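Side-chain contact in amoebiasin-2 (Entamoeba histolytica, PDB 3M86), which inhibits cysteine proteases of the amoeba, wedging three loops into the substrate-binding site of its targets: residues E43-T46 against D47-L51. Numbering follows the deposited sequence. Where two conformers were deposited one is given.
Sequences EYPT and DTFSL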
loop_
_atom_site.group_PDB
_atom_site.type_symbol
_atom_site.label_atom_id
_atom_site.label_comp_id
_atom_site.label_asym_id
_atom_site.label_seq_id
_atom_site.Cartn_x
_atom_site.Cartn_y
_atom_site.Cartn_z
ATOM N N GLU A 43 2.684 7.354 2.759
ATOM C CA GLU A 43 2.281 8.535 3.501
ATOM C C GLU A 43 0.781 8.455 3.675
ATOM O O GLU A 43 0.033 8.337 2.702
ATOM C CB GLU A 43 2.665 9.816 2.755
ATOM N N TYR A 44 0.337 8.488 4.922
ATOM C CA TYR A 44 -1.087 8.476 5.205
ATOM C C TYR A 44 -1.327 9.253 6.487
ATOM O O TYR A 44 -0.395 9.492 7.268
ATOM C CB TYR A 44 -1.608 7.038 5.336
ATOM C CG TYR A 44 -1.009 6.273 6.487
ATOM C CD1 TYR A 44 -1.606 6.291 7.737
ATOM C CD2 TYR A 44 0.160 5.548 6.331
ATOM C CE1 TYR A 44 -1.065 5.600 8.796
ATOM C CE2 TYR A 44 0.715 4.852 7.391
ATOM C CZ TYR A 44 0.095 4.881 8.620
ATOM O OH TYR A 44 0.635 4.196 9.681
ATOM N N PRO A 45 -2.572 9.693 6.698
ATOM C CA PRO A 45 -2.901 10.446 7.910
ATOM C C PRO A 45 -2.923 9.518 9.120
ATOM O O PRO A 45 -3.783 8.633 9.194
ATOM C CB PRO A 45 -4.302 10.986 7.612
ATOM C CG PRO A 45 -4.885 10.007 6.632
ATOM C CD PRO A 45 -3.731 9.518 5.802
ATOM N N THR A 46 -1.984 9.709 10.045
ATOM C CA THR A 46 -1.867 8.821 11.199
ATOM C C THR A 46 -2.955 9.073 12.235
ATOM O O THR A 46 -3.152 8.265 13.140
ATOM C CB THR A 46 -0.498 8.939 11.876
ATOM O OG1 THR A 46 -0.298 10.288 12.281
ATOM C CG2 THR A 46 0.609 8.531 10.902
ATOM N N ASP A 47 -3.660 10.192 12.117
ATOM C CA ASP A 47 -4.794 10.407 12.999
ATOM C C ASP A 47 -6.007 9.617 12.498
ATOM O O ASP A 47 -6.947 9.398 13.251
ATOM C CB ASP A 47 -5.132 11.895 13.130
ATOM C CG ASP A 47 -5.705 12.482 11.854
ATOM O OD1 ASP A 47 -6.401 13.517 11.939
ATOM O OD2 ASP A 47 -5.464 11.915 10.768
ATOM N N THR A 48 -5.974 9.170 11.241
ATOM C CA THR A 48 -7.153 8.542 10.627
ATOM C C THR A 48 -7.018 7.039 10.374
ATOM O O THR A 48 -8.028 6.327 10.383
ATOM C CB THR A 48 -7.572 9.254 9.323
ATOM O OG1 THR A 48 -7.737 10.655 9.588
ATOM C CG2 THR A 48 -8.909 8.699 8.804
ATOM N N PHE A 49 -5.790 6.568 10.144
ATOM C CA PHE A 49 -5.522 5.141 9.993
ATOM C C PHE A 49 -4.490 4.622 10.972
ATOM O O PHE A 49 -3.532 5.321 11.325
ATOM C CB PHE A 49 -4.939 4.827 8.611
ATOM C CG PHE A 49 -5.927 4.871 7.495
ATOM C CD1 PHE A 49 -6.885 3.890 7.370
ATOM C CD2 PHE A 49 -5.868 5.880 6.540
ATOM C CE1 PHE A 49 -7.798 3.923 6.330
ATOM C CE2 PHE A 49 -6.777 5.921 5.505
ATOM C CZ PHE A 49 -7.741 4.944 5.403
ATOM N N SER A 50 -4.675 3.373 11.384
ATOM C CA SER A 50 -3.655 2.625 12.108
ATOM C C SER A 50 -3.023 1.576 11.192
ATOM O O SER A 50 -3.711 0.953 10.388
ATOM C CB SER A 50 -4.276 1.941 13.325
ATOM O OG SER A 50 -3.323 1.150 14.008
ATOM N N LEU A 51 -1.710 1.385 11.312
ATOM C CA LEU A 51 -1.011 0.348 10.550
ATOM C C LEU A 51 -1.264 -0.962 11.272
ATOM O O LEU A 51 -0.731 -1.196 12.355
ATOM C CB LEU A 51 0.489 0.644 10.532
ATOM C CG LEU A 51 1.433 -0.205 9.667
ATOM C CD1 LEU A 51 1.637 -1.600 10.248
ATOM C CD2 LEU A 51 0.948 -0.274 8.225
HETATM O O HOH W 1 -0.245 4.142 12.098
HETATM O O HOH W 2 -1.877 5.896 13.529
#
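The carbonyl oxygen of Pro-45 is gripped by two backbone amides. Phe-49 N donates to Pro-45 O over 3.0 Å and nearly along the carbonyl axis, whereas Thr-48 N reaches Pro-45 O, also at 3.0 Å, from well above the carbonyl plane. The bond from Thr-48 N closes a beta turn over Thr-46 and Asp-47, with both central residues in the helical region, as in type I. The first position asks only for a carbonyl, so the missing N-H of proline costs this turn nothing. Beside the turn the short polar side chains of two neighbours bond each other: Thr-48 OG1 donates to Asp-47 OD2 (2.9 Å) from above the carboxylate plane, and OD2 rests against Pro-45 CB.

The Tyr-44 side chain runs across the start of strand 49-58, oblique to Phe-49 and nearly at right angles to Leu-51. With CG wedged between backbone N and carbonyl carbon, its first torsion (chi1 63°) turns the ring toward this strand, where Tyr-44 CD1 packs on Phe-49 CB (3.7 Å) and the edge at CE1 faces Phe-49 O. Tyr-44 OH touches Leu-51 CB, and a water in the ring plane, 2.6 Å from Tyr-44 OH, accepts from Leu-51 N. A second water donates to both Thr-46 O and Phe-49 O, bridging two acceptors that cannot bond each other.

The turn links strands 39-43 and 49-58, which belong to different sheets of the immunoglobulin-like sandwich. Phe-49, apolar and buried, turns inward onto Ile-86, Val-108 and Ile-110. Two amides thus satisfy Pro-45 O, and waters link Thr-46 O with Phe-49 O and Tyr-44 OH with Leu-51 N, while the amphipathic tyrosine spans from apolar packing to bound water.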